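PDB 1B1U: alpha-amylase/trypsin inhibitor from Eleusine coracana, which inhibits both alpha-amylases and trypsin-type serine proteases, and may protect ragi seeds against their own and foreign hydrolytic enzymes. Local coordinates for residues D18-Y23 and A42-Q47; R27-G32 and P83-Q88; C55-V60 and P112-L117; R61-G66 and G76-D81. All coordinates share one frame; numbering follows the deposited sequence.

Interaction 1 (D18-Y23 and A42-Q47); sequences DSCRWY and ARCCRQ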
loop_
_atom_site.group_PDB
_atom_site.type_symbol
_atom_site.label_atom_id
_atom_site.label_comp_id
_atom_site.label_asym_id
_atom_site.label_seq_id
_atom_site.Cartn_x
_atom_site.Cartn_y
_atom_site.Cartn_z
ATOM N N ASP A 18 -1.741 2.269 6.239
ATOM C CA ASP A 18 -2.966 3.037 6.396
ATOM C C ASP A 18 -2.754 4.443 5.861
ATOM O O ASP A 18 -3.659 5.043 5.282
ATOM C CB ASP A 18 -3.371 3.117 7.867
ATOM C CG ASP A 18 -2.183 3.078 8.798
ATOM O OD1 ASP A 18 -1.291 2.237 8.569
ATOM O OD2 ASP A 18 -2.141 3.884 9.753
ATOM N N SER A 19 -1.545 4.955 6.074
ATOM C CA SER A 19 -1.145 6.290 5.644
ATOM C C SER A 19 -0.989 6.385 4.143
ATOM O O SER A 19 -0.889 7.475 3.588
ATOM C CB SER A 19 0.174 6.679 6.305
ATOM O OG SER A 19 -0.070 7.234 7.583
ATOM N N CYS A 20 -0.948 5.236 3.492
ATOM C CA CYS A 20 -0.818 5.184 2.052
ATOM C C CYS A 20 -2.180 5.298 1.362
ATOM O O CYS A 20 -2.253 5.454 0.150
ATOM C CB CYS A 20 -0.143 3.878 1.648
ATOM S SG CYS A 20 1.625 3.797 2.060
ATOM N N ARG A 21 -3.258 5.220 2.137
ATOM C CA ARG A 21 -4.605 5.301 1.575
ATOM C C ARG A 21 -4.912 6.713 1.115
ATOM O O ARG A 21 -5.430 6.935 0.015
ATOM C CB ARG A 21 -5.657 4.875 2.609
ATOM C CG ARG A 21 -7.074 4.753 2.038
ATOM C CD ARG A 21 -7.889 6.023 2.253
ATOM N NE ARG A 21 -9.117 6.051 1.455
ATOM C CZ ARG A 21 -9.183 5.750 0.161
ATOM N NH1 ARG A 21 -8.090 5.397 -0.503
ATOM N NH2 ARG A 21 -10.349 5.778 -0.469
ATOM N N TRP A 22 -4.604 7.671 1.975
ATOM C CA TRP A 22 -4.849 9.054 1.647
ATOM C C TRP A 22 -3.811 9.607 0.670
ATOM O O TRP A 22 -4.074 10.578 -0.038
ATOM C CB TRP A 22 -4.919 9.874 2.931
ATOM C CG TRP A 22 -6.251 9.722 3.623
ATOM C CD1 TRP A 22 -6.460 9.456 4.943
ATOM C CD2 TRP A 22 -7.556 9.843 3.029
ATOM N NE1 TRP A 22 -7.809 9.406 5.213
ATOM C CE2 TRP A 22 -8.506 9.641 4.056
ATOM C CE3 TRP A 22 -8.014 10.102 1.728
ATOM C CZ2 TRP A 22 -9.888 9.690 3.828
ATOM C CZ3 TRP A 22 -9.390 10.155 1.501
ATOM C CH2 TRP A 22 -10.308 9.949 2.549
ATOM N N TYR A 23 -2.642 8.980 0.606
ATOM C CA TYR A 23 -1.620 9.436 -0.318
ATOM C C TYR A 23 -1.896 8.889 -1.712
ATOM O O TYR A 23 -1.684 9.587 -2.703
ATOM C CB TYR A 23 -0.220 9.009 0.140
ATOM C CG TYR A 23 0.817 9.188 -0.945
ATOM C CD1 TYR A 23 1.149 10.462 -1.418
ATOM C CD2 TYR A 23 1.395 8.088 -1.570
ATOM C CE1 TYR A 23 2.016 10.623 -2.493
ATOM C CE2 TYR A 23 2.266 8.242 -2.649
ATOM C CZ TYR A 23 2.566 9.512 -3.106
ATOM O OH TYR A 23 3.382 9.655 -4.205
ATOM N N ALA A 42 5.765 10.795 2.602
ATOM C CA ALA A 42 6.858 10.486 3.510
ATOM C C ALA A 42 6.377 9.387 4.435
ATOM O O ALA A 42 7.004 8.338 4.538
ATOM C CB ALA A 42 7.245 11.726 4.314
ATOM N N ARG A 43 5.254 9.657 5.098
ATOM C CA ARG A 43 4.608 8.737 6.027
ATOM C C ARG A 43 4.362 7.414 5.330
ATOM O O ARG A 43 4.895 6.381 5.717
ATOM C CB ARG A 43 3.262 9.313 6.473
ATOM C CG ARG A 43 3.244 9.908 7.882
ATOM C CD ARG A 43 1.819 9.997 8.438
ATOM N NE ARG A 43 1.786 10.088 9.899
ATOM C CZ ARG A 43 1.916 9.052 10.728
ATOM N NH1 ARG A 43 2.094 7.822 10.255
ATOM N NH2 ARG A 43 1.867 9.248 12.040
ATOM N N CYS A 44 3.546 7.462 4.287
ATOM C CA CYS A 44 3.208 6.272 3.524
ATOM C C CYS A 44 4.417 5.389 3.263
ATOM O O CYS A 44 4.424 4.227 3.657
ATOM C CB CYS A 44 2.556 6.673 2.200
ATOM S SG CYS A 44 2.455 5.324 0.991
ATOM N N CYS A 45 5.437 5.941 2.607
ATOM C CA CYS A 45 6.661 5.196 2.280
ATOM C C CYS A 45 7.392 4.715 3.535
ATOM O O CYS A 45 8.160 3.747 3.488
ATOM C CB CYS A 45 7.627 6.065 1.456
ATOM S SG CYS A 45 7.142 6.446 -0.262
ATOM N N ARG A 46 7.160 5.410 4.650
ATOM C CA ARG A 46 7.779 5.078 5.939
ATOM C C ARG A 46 7.263 3.734 6.410
ATOM O O ARG A 46 7.995 2.946 6.994
ATOM C CB ARG A 46 7.424 6.136 6.986
ATOM C CG ARG A 46 8.402 6.245 8.137
ATOM C CD ARG A 46 8.297 7.614 8.801
ATOM N NE ARG A 46 9.270 8.572 8.266
ATOM C CZ ARG A 46 9.186 9.891 8.418
ATOM N NH1 ARG A 46 8.167 10.420 9.088
ATOM N NH2 ARG A 46 10.124 10.684 7.907
ATOM N N GLN A 47 5.984 3.490 6.149
ATOM C CA GLN A 47 5.339 2.253 6.538
ATOM C C GLN A 47 5.768 1.085 5.654
ATOM O O GLN A 47 5.992 -0.021 6.143
ATOM C CB GLN A 47 3.828 2.447 6.498
ATOM C CG GLN A 47 3.316 3.333 7.631
ATOM C CD GLN A 47 1.811 3.421 7.648
ATOM O OE1 GLN A 47 1.175 3.422 6.593
ATOM N NE2 GLN A 47 1.225 3.488 8.845
#

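Interaction 2 (R27-G32 and P83-Q88); sequences RTCGVG and PGCPRQ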
loop_
_atom_site.group_PDB
_atom_site.type_symbol
_atom_site.label_atom_id
_atom_site.label_comp_id
_atom_site.label_asym_id
_atom_site.label_seq_id
_atom_site.Cartn_x
_atom_site.Cartn_y
_atom_site.Cartn_z
ATOM N N ARG A 27 -2.194 11.406 -5.135
ATOM C CA ARG A 27 -1.227 11.221 -6.223
ATOM C C ARG A 27 -1.830 10.537 -7.460
ATOM O O ARG A 27 -1.365 10.731 -8.592
ATOM C CB ARG A 27 -0.040 10.388 -5.709
ATOM C CG ARG A 27 0.664 9.546 -6.768
ATOM C CD ARG A 27 1.785 10.330 -7.452
ATOM N NE ARG A 27 2.539 9.553 -8.439
ATOM C CZ ARG A 27 2.050 9.134 -9.596
ATOM N NH1 ARG A 27 0.802 9.409 -9.931
ATOM N NH2 ARG A 27 2.814 8.449 -10.427
ATOM N N THR A 28 -2.862 9.730 -7.223
ATOM C CA THR A 28 -3.532 8.972 -8.272
ATOM C C THR A 28 -4.605 9.754 -9.037
ATOM O O THR A 28 -4.659 9.715 -10.265
ATOM C CB THR A 28 -4.182 7.693 -7.671
ATOM O OG1 THR A 28 -3.163 6.797 -7.204
ATOM C CG2 THR A 28 -5.006 6.987 -8.692
ATOM N N CYS A 29 -5.457 10.463 -8.313
ATOM C CA CYS A 29 -6.538 11.208 -8.943
ATOM C C CYS A 29 -6.450 12.711 -8.671
ATOM O O CYS A 29 -7.271 13.490 -9.158
ATOM C CB CYS A 29 -7.889 10.662 -8.450
ATOM S SG CYS A 29 -7.960 8.848 -8.216
ATOM N N GLY A 30 -5.455 13.109 -7.887
ATOM C CA GLY A 30 -5.278 14.516 -7.574
ATOM C C GLY A 30 -6.112 14.955 -6.388
ATOM O O GLY A 30 -6.018 16.105 -5.960
ATOM N N VAL A 31 -6.921 14.041 -5.858
ATOM C CA VAL A 31 -7.792 14.331 -4.726
ATOM C C VAL A 31 -7.037 14.490 -3.407
ATOM O O VAL A 31 -6.474 13.525 -2.891
ATOM C CB VAL A 31 -8.844 13.214 -4.554
ATOM C CG1 VAL A 31 -9.396 13.222 -3.124
ATOM C CG2 VAL A 31 -9.968 13.410 -5.568
ATOM N N GLY A 32 -7.043 15.706 -2.862
ATOM C CA GLY A 32 -6.356 15.974 -1.608
ATOM C C GLY A 32 -7.277 16.007 -0.395
ATOM O O GLY A 32 -8.301 16.701 -0.422
ATOM N N PRO A 83 -15.246 10.647 -4.401
ATOM C CA PRO A 83 -15.703 11.554 -5.464
ATOM C C PRO A 83 -14.539 11.985 -6.363
ATOM O O PRO A 83 -13.638 12.698 -5.925
ATOM C CB PRO A 83 -16.311 12.746 -4.710
ATOM C CG PRO A 83 -15.946 12.561 -3.261
ATOM C CD PRO A 83 -15.641 11.105 -3.057
ATOM N N GLY A 84 -14.562 11.541 -7.614
ATOM C CA GLY A 84 -13.502 11.902 -8.530
ATOM C C GLY A 84 -12.326 10.949 -8.507
ATOM O O GLY A 84 -11.414 11.073 -9.329
ATOM N N CYS A 85 -12.336 9.997 -7.578
ATOM C CA CYS A 85 -11.242 9.032 -7.482
ATOM C C CYS A 85 -11.668 7.550 -7.369
ATOM O O CYS A 85 -11.614 6.950 -6.298
ATOM C CB CYS A 85 -10.319 9.411 -6.309
ATOM S SG CYS A 85 -8.685 8.603 -6.320
ATOM N N PRO A 86 -12.108 6.950 -8.482
ATOM C CA PRO A 86 -12.521 5.549 -8.468
ATOM C C PRO A 86 -11.414 4.676 -7.924
ATOM O O PRO A 86 -10.247 4.999 -8.077
ATOM C CB PRO A 86 -12.803 5.232 -9.938
ATOM C CG PRO A 86 -12.218 6.361 -10.716
ATOM C CD PRO A 86 -12.280 7.549 -9.814
ATOM N N ARG A 87 -11.783 3.560 -7.302
ATOM C CA ARG A 87 -10.800 2.646 -6.741
ATOM C C ARG A 87 -9.954 1.961 -7.809
ATOM O O ARG A 87 -8.900 1.418 -7.496
ATOM C CB ARG A 87 -11.489 1.587 -5.865
ATOM C CG ARG A 87 -12.573 0.778 -6.561
ATOM C CD ARG A 87 -13.471 0.068 -5.542
ATOM N NE ARG A 87 -14.069 0.977 -4.557
ATOM C CZ ARG A 87 -15.201 0.730 -3.903
ATOM N NH1 ARG A 87 -15.866 -0.392 -4.125
ATOM N NH2 ARG A 87 -15.662 1.588 -3.010
ATOM N N GLN A 88 -10.401 1.982 -9.063
ATOM C CA GLN A 88 -9.644 1.345 -10.146
ATOM C C GLN A 88 -8.491 2.224 -10.626
ATOM O O GLN A 88 -7.606 1.772 -11.353
ATOM C CB GLN A 88 -10.556 0.998 -11.326
ATOM C CG GLN A 88 -9.864 0.203 -12.455
ATOM C CD GLN A 88 -8.568 -0.504 -12.023
ATOM O OE1 GLN A 88 -8.564 -1.300 -11.086
ATOM N NE2 GLN A 88 -7.468 -0.212 -12.715
HETATM O O HOH W 1 -9.863 13.994 -9.337
#

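Interaction 3 (C55-V60 and P112-L117); sequences CRCEAV and PFCLSL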
loop_
_atom_site.group_PDB
_atom_site.type_symbol
_atom_site.label_atom_id
_atom_site.label_comp_id
_atom_site.label_asym_id
_atom_site.label_seq_id
_atom_site.Cartn_x
_atom_site.Cartn_y
_atom_site.Cartn_z
ATOM N N CYS A 55 7.682 -8.856 2.287
ATOM C CA CYS A 55 6.279 -8.638 2.612
ATOM C C CYS A 55 5.673 -7.416 1.935
ATOM O O CYS A 55 4.452 -7.334 1.770
ATOM C CB CYS A 55 6.106 -8.521 4.120
ATOM S SG CYS A 55 6.142 -10.143 4.939
ATOM N N ARG A 56 6.534 -6.482 1.537
ATOM C CA ARG A 56 6.133 -5.238 0.880
ATOM C C ARG A 56 5.060 -5.377 -0.206
ATOM O O ARG A 56 4.030 -4.730 -0.128
ATOM C CB ARG A 56 7.381 -4.530 0.301
ATOM C CG ARG A 56 7.963 -3.454 1.218
ATOM C CD ARG A 56 9.441 -3.119 0.927
ATOM N NE ARG A 56 10.061 -2.532 2.111
ATOM C CZ ARG A 56 11.370 -2.464 2.346
ATOM N NH1 ARG A 56 12.246 -2.949 1.477
ATOM N NH2 ARG A 56 11.800 -1.925 3.477
ATOM N N CYS A 57 5.306 -6.195 -1.222
ATOM C CA CYS A 57 4.324 -6.391 -2.301
ATOM C C CYS A 57 2.979 -6.952 -1.782
ATOM O O CYS A 57 1.907 -6.594 -2.290
ATOM C CB CYS A 57 4.885 -7.353 -3.358
ATOM S SG CYS A 57 6.093 -6.661 -4.533
ATOM N N GLU A 58 3.043 -7.841 -0.788
ATOM C CA GLU A 58 1.836 -8.442 -0.209
ATOM C C GLU A 58 1.066 -7.382 0.549
ATOM O O GLU A 58 -0.155 -7.305 0.453
ATOM C CB GLU A 58 2.217 -9.601 0.734
ATOM C CG GLU A 58 1.062 -10.248 1.523
ATOM C CD GLU A 58 -0.130 -10.624 0.660
ATOM O OE1 GLU A 58 0.051 -10.957 -0.527
ATOM O OE2 GLU A 58 -1.261 -10.594 1.175
ATOM N N ALA A 59 1.801 -6.565 1.299
ATOM C CA ALA A 59 1.243 -5.469 2.089
ATOM C C ALA A 59 0.510 -4.458 1.211
ATOM O O ALA A 59 -0.474 -3.837 1.640
ATOM C CB ALA A 59 2.358 -4.766 2.858
ATOM N N VAL A 60 0.998 -4.276 -0.013
ATOM C CA VAL A 60 0.376 -3.346 -0.949
ATOM C C VAL A 60 -0.918 -3.972 -1.471
ATOM O O VAL A 60 -1.941 -3.303 -1.537
ATOM C CB VAL A 60 1.332 -3.000 -2.128
ATOM C CG1 VAL A 60 0.584 -2.236 -3.226
ATOM C CG2 VAL A 60 2.477 -2.146 -1.613
ATOM N N PRO A 112 12.753 -2.600 -6.808
ATOM C CA PRO A 112 11.655 -1.645 -6.606
ATOM C C PRO A 112 10.499 -1.806 -7.609
ATOM O O PRO A 112 10.136 -0.869 -8.334
ATOM C CB PRO A 112 12.340 -0.277 -6.700
ATOM C CG PRO A 112 13.562 -0.518 -7.504
ATOM C CD PRO A 112 13.981 -1.940 -7.293
ATOM N N PHE A 113 9.929 -3.010 -7.635
ATOM C CA PHE A 113 8.811 -3.331 -8.513
ATOM C C PHE A 113 8.101 -4.581 -8.016
ATOM O O PHE A 113 8.741 -5.512 -7.529
ATOM C CB PHE A 113 9.291 -3.559 -9.955
ATOM C CG PHE A 113 10.282 -4.681 -10.102
ATOM C CD1 PHE A 113 11.572 -4.558 -9.612
ATOM C CD2 PHE A 113 9.926 -5.862 -10.738
ATOM C CE1 PHE A 113 12.488 -5.589 -9.754
ATOM C CE2 PHE A 113 10.844 -6.902 -10.882
ATOM C CZ PHE A 113 12.122 -6.763 -10.389
ATOM N N CYS A 114 6.774 -4.580 -8.133
ATOM C CA CYS A 114 5.940 -5.710 -7.729
ATOM C C CYS A 114 5.378 -6.347 -8.997
ATOM O O CYS A 114 4.709 -5.676 -9.780
ATOM C CB CYS A 114 4.781 -5.232 -6.856
ATOM S SG CYS A 114 5.226 -4.923 -5.124
ATOM N N LEU A 115 5.646 -7.633 -9.202
ATOM C CA LEU A 115 5.152 -8.310 -10.394
ATOM C C LEU A 115 3.784 -8.934 -10.176
ATOM O O LEU A 115 2.932 -8.905 -11.059
ATOM C CB LEU A 115 6.130 -9.401 -10.824
ATOM C CG LEU A 115 7.285 -9.047 -11.759
ATOM C CD1 LEU A 115 7.078 -7.684 -12.404
ATOM C CD2 LEU A 115 8.558 -9.070 -10.952
ATOM N N SER A 116 3.578 -9.490 -8.990
ATOM C CA SER A 116 2.326 -10.156 -8.664
ATOM C C SER A 116 1.254 -9.275 -8.021
ATOM O O SER A 116 0.499 -9.740 -7.165
ATOM C CB SER A 116 2.614 -11.346 -7.750
ATOM O OG SER A 116 3.263 -12.384 -8.460
ATOM N N LEU A 117 1.169 -8.013 -8.429
ATOM C CA LEU A 117 0.161 -7.128 -7.855
ATOM C C LEU A 117 -0.772 -6.513 -8.899
ATOM O O LEU A 117 -0.331 -6.025 -9.950
ATOM C CB LEU A 117 0.835 -6.040 -7.023
ATOM C CG LEU A 117 0.862 -6.380 -5.531
ATOM C CD1 LEU A 117 1.770 -7.575 -5.294
ATOM C CD2 LEU A 117 1.340 -5.173 -4.743
#

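Interaction 4 (R61-G66 and G76-D81); sequences RILMDG and GRLLQD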
loop_
_atom_site.group_PDB
_atom_site.type_symbol
_atom_site.label_atom_id
_atom_site.label_comp_id
_atom_site.label_asym_id
_atom_site.label_seq_id
_atom_site.Cartn_x
_atom_site.Cartn_y
_atom_site.Cartn_z
ATOM N N ARG A 61 -0.865 -5.253 -1.825
ATOM C CA ARG A 61 -2.054 -5.961 -2.306
ATOM C C ARG A 61 -3.145 -5.896 -1.248
ATOM O O ARG A 61 -4.324 -5.715 -1.562
ATOM C CB ARG A 61 -1.729 -7.428 -2.606
ATOM C CG ARG A 61 -2.825 -8.179 -3.361
ATOM C CD ARG A 61 -2.732 -9.694 -3.132
ATOM N NE ARG A 61 -2.815 -10.031 -1.716
ATOM C CZ ARG A 61 -3.943 -9.977 -1.022
ATOM N NH1 ARG A 61 -5.060 -9.609 -1.619
ATOM N NH2 ARG A 61 -3.959 -10.256 0.271
ATOM N N ILE A 62 -2.753 -6.032 0.013
ATOM C CA ILE A 62 -3.723 -5.989 1.102
ATOM C C ILE A 62 -4.360 -4.606 1.180
ATOM O O ILE A 62 -5.528 -4.469 1.551
ATOM C CB ILE A 62 -3.072 -6.297 2.482
ATOM C CG1 ILE A 62 -2.320 -7.631 2.451
ATOM C CG2 ILE A 62 -4.145 -6.328 3.552
ATOM C CD1 ILE A 62 -1.603 -7.968 3.777
ATOM N N LEU A 63 -3.577 -3.578 0.853
ATOM C CA LEU A 63 -4.070 -2.202 0.883
ATOM C C LEU A 63 -5.182 -2.067 -0.139
ATOM O O LEU A 63 -6.228 -1.479 0.131
ATOM C CB LEU A 63 -2.943 -1.219 0.537
ATOM C CG LEU A 63 -3.278 0.258 0.287
ATOM C CD1 LEU A 63 -3.953 0.893 1.517
ATOM C CD2 LEU A 63 -1.985 0.989 -0.067
ATOM N N MET A 64 -4.945 -2.615 -1.319
ATOM C CA MET A 64 -5.927 -2.542 -2.380
ATOM C C MET A 64 -7.143 -3.433 -2.140
ATOM O O MET A 64 -8.249 -2.960 -1.885
ATOM C CB MET A 64 -5.279 -2.943 -3.701
ATOM C CG MET A 64 -3.851 -2.451 -3.882
ATOM S SD MET A 64 -3.164 -2.989 -5.439
ATOM C CE MET A 64 -1.736 -3.778 -4.922
ATOM N N ASP A 65 -6.897 -4.735 -2.182
ATOM C CA ASP A 65 -7.929 -5.754 -2.061
ATOM C C ASP A 65 -8.340 -6.301 -0.700
ATOM O O ASP A 65 -9.483 -6.708 -0.524
ATOM C CB ASP A 65 -7.537 -6.888 -2.995
ATOM C CG ASP A 65 -7.110 -6.370 -4.350
ATOM O OD1 ASP A 65 -7.534 -5.244 -4.682
ATOM O OD2 ASP A 65 -6.364 -7.058 -5.078
ATOM N N GLY A 66 -7.426 -6.351 0.254
ATOM C CA GLY A 66 -7.818 -6.835 1.564
ATOM C C GLY A 66 -7.355 -8.212 1.993
ATOM O O GLY A 66 -6.690 -8.950 1.260
ATOM N N GLY A 76 -8.082 -4.270 5.529
ATOM C CA GLY A 76 -7.521 -3.981 4.223
ATOM C C GLY A 76 -8.573 -3.423 3.287
ATOM O O GLY A 76 -9.691 -3.137 3.708
ATOM N N ARG A 77 -8.222 -3.283 2.012
ATOM C CA ARG A 77 -9.142 -2.734 1.020
ATOM C C ARG A 77 -9.514 -1.309 1.431
ATOM O O ARG A 77 -10.679 -0.967 1.621
ATOM C CB ARG A 77 -10.400 -3.604 0.904
ATOM C CG ARG A 77 -11.272 -3.304 -0.320
ATOM C CD ARG A 77 -12.753 -3.126 0.064
ATOM N NE ARG A 77 -13.561 -2.581 -1.030
ATOM C CZ ARG A 77 -13.642 -3.124 -2.240
ATOM N NH1 ARG A 77 -12.969 -4.233 -2.520
ATOM N NH2 ARG A 77 -14.397 -2.567 -3.173
ATOM N N LEU A 78 -8.497 -0.474 1.573
ATOM C CA LEU A 78 -8.712 0.914 1.941
ATOM C C LEU A 78 -8.904 1.736 0.662
ATOM O O LEU A 78 -9.425 2.853 0.706
ATOM C CB LEU A 78 -7.502 1.431 2.728
ATOM C CG LEU A 78 -7.397 1.246 4.250
ATOM C CD1 LEU A 78 -8.356 0.159 4.727
ATOM C CD2 LEU A 78 -5.942 0.899 4.615
ATOM N N LEU A 79 -8.474 1.173 -0.467
ATOM C CA LEU A 79 -8.571 1.833 -1.770
ATOM C C LEU A 79 -9.987 1.753 -2.340
ATOM O O LEU A 79 -10.233 1.113 -3.367
ATOM C CB LEU A 79 -7.554 1.220 -2.758
ATOM C CG LEU A 79 -6.048 1.341 -2.405
ATOM C CD1 LEU A 79 -5.197 1.305 -3.665
ATOM C CD2 LEU A 79 -5.765 2.626 -1.639
ATOM N N GLN A 80 -10.902 2.421 -1.644
ATOM C CA GLN A 80 -12.319 2.487 -1.991
ATOM C C GLN A 80 -12.669 3.815 -2.702
ATOM O O GLN A 80 -12.128 4.879 -2.381
ATOM C CB GLN A 80 -13.168 2.340 -0.712
ATOM C CG GLN A 80 -12.870 1.078 0.121
ATOM C CD GLN A 80 -13.199 1.231 1.616
ATOM O OE1 GLN A 80 -13.844 2.189 2.037
ATOM N NE2 GLN A 80 -12.747 0.271 2.417
ATOM N N ASP A 81 -13.585 3.738 -3.660
ATOM C CA ASP A 81 -14.018 4.899 -4.431
ATOM C C ASP A 81 -14.146 6.171 -3.613
ATOM O O ASP A 81 -14.405 6.131 -2.412
ATOM C CB ASP A 81 -15.375 4.622 -5.089
ATOM C CG ASP A 81 -15.296 3.566 -6.162
ATOM O OD1 ASP A 81 -14.667 3.825 -7.208
ATOM O OD2 ASP A 81 -15.865 2.474 -5.957
#

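Interaction 1 (D18-Y23 and A42-Q47)
Cys20 and Cys44 form a disulfide, SG to SG at 2.0 Å, between two helices of the four-helix, disulfide-rich inhibitor fold of the prolamin clan. The short helical segments run roughly antiparallel, their axes 8.2 Å apart and crossing at -138°. The two cysteines enter the bridge differently. On Cys44, SG is anti to the backbone N (chi1 166°) and lies beside the carbonyl carbon, whereas SG of Cys20 lies beside its own backbone N. That turn also sends the Cys44 sulfur to Tyr23, where it meets CD2 at 3.9 Å in a sulfur-aromatic contact oblique to the ring. From there the ring leads away from the bridge, and its OH is hydrogen-bonded to Glu102.

One helical turn along from Cys44, Gln47 extends its chain across the gap and uses both ends of its amide. NE2 donates to Asp18 OD1 at 2.8 Å, coming in from above the carboxylate plane; the two side chains cross at about a right angle. OE1 meanwhile accepts the backbone N-H of Ser19 at 3.2 Å. Two bonds to adjacent residues should restrict rotation of the amide. Cys45, next to the bridged cysteine, faces away from this contact and joins Cys103, so the Cys-Cys pair characteristic of the family ties its helix in two directions. Beside Ser19 runs the aliphatic part of Arg43, with CD 3.5 Å from the serine OG.

Interaction 2 (R27-G32 and P83-Q88)
Cys29 and Cys85 make the tight part of this contact. Cys29 SG and Cys85 SG are bonded at 2.0 Å, and a chi3 of only 60° folds the bridge enough to bring CB of Cys29 to 3.5 Å from CB of Cys85, closer than carbons usually sit. Val31 adds a lighter touch alongside: its CG2 branch lies 4.1 Å from Cys85 CB and 3.8 Å from the carbonyl O of Pro83.

Beside Val31 the contact loosens and becomes wet. No direct hydrogen bond joins the two segments; instead a water donates to Cys29 O at 2.6 Å and, weakly, to Gly84 O at 3.3 Å. Both chains turn here on glycines with positive phi, Gly30 where helix 19-29 ends and Gly84 just ahead of the bridged cysteine, and at either position a CB would be jammed against the preceding carbonyl O. On the inner side, Val89 of helix 87-93 packs on Cys29. Beyond Gly32 the chain enters the connection to helix 37-50, which in trypsin-inhibiting members of this family carries the reactive bond. A disulfide joining the end of one helix to the turn before another, where Pro86 is the N-cap, is typical of the disulfide-linked four-helix fold of the cereal trypsin/alpha-amylase inhibitor family.

Interaction 3 (C55-V60 and P112-L117)
Phe113 meets Cys57 through its backbone, with O 4.2 Å from the cysteine SG, while its ring turns away from the helix and has Leu115 CD1 at its edge, in the ring plane. The contact belongs to the prolamin-clan inhibitor fold: Cys55 and Cys57 form the family's Cys-X-Cys element on helix 53-64, the first bonded to Cys6 and the second to Cys114 in the C-terminal loop. In this second bridge Cys57 SG and Cys114 SG are 2.0 Å apart with chi3 -111°, and both lie beside their own backbone N, anti to the carbonyl carbon.

Three residues after Cys114, Leu117 comes back to the helix. Its CD1 branch lies 3.7 Å from Cys57 CB, and its CD2 branch reaches Val60, the two side chains crossing at about a right angle. That second branch is modelled too close to its surroundings, so its exact place is doubtful. Replacing Leu117 with an alanine would probably strip the cover from Cys57 CB and leave Val60 without its neighbour from the loop, with the bridge as the chief tie to the helix. Thr107 and His109 pack against Cys57 from the neighbouring loop, and Thr107 OG1 is hydrogen-bonded to the O of Phe113.

Interaction 4 (R61-G66 and G76-D81)
Arg77 meets the end of helix 53-64 with its backbone in a left-handed conformation (phi 61°, psi 58°), unusual for a residue with a side chain. This is a helix C-terminus held by a returning loop: the chain leaves past Gly66, passes through the small antiparallel hairpin 67-68/74-75 and comes back at Gly76 to bond the last carbonyls. Arg77 N donates to Ile62 O at 3.0 Å, nearly straight at 165°, and Leu78 N donates to Leu63 O at 2.9 Å. Both donors arrive almost in line with the C=O bonds. The next carbonyl, Met64 O, takes a CA-H contact from Arg77 CA. Such a close approach needs a glycine just before Arg77: a CB on Gly76 would run into Ile62 O and Gly66 CA.

Beside this run of backbone bonds the leucines close up. Leu63, its CG anti to the backbone N, puts CD1 3.7 Å from Leu78 CD2 and CG 3.9 Å from Leu79 CD2, crossing each leucine at about a right angle. Leu79, at the centre of an inverse gamma turn, instead lies side by side with Met64, CD1 to CG 4.0 Å. Cutting Leu79 back to an alanine would probably leave Leu63 and Met64 without their partner from the loop and bare the side of Val24 on helix 19-29 that it packs against.

Within segment 61-66 a side chain also braces the backbone. Arg61 bends round to Gly66, its NH2 donating to the glycine O at 3.2 Å while also meeting Glu58 in a salt bridge.

How the interactions relate
Interactions 1, 3 and 4 are partly buried, whereas interaction 2 is a surface contact bridged by water. Interactions 1, 2 and 3 are built on disulfides; interaction 4 has none and relies on backbone hydrogen bonds and leucine packing. Helix 19-29 serves interactions 1 and 2, and helix 53-64 serves 3 and 4, where Leu117 packs near Met64. Interaction 4 is the meeting point: Leu63 packs on Cys20 of interaction 1, and Asp81 forms a salt bridge with Arg87 of interaction 2. Interactions 1 and 3 lie on opposite sides of the chain's centre, and interactions 2 and 3 are farthest apart, about 21 Å between centres.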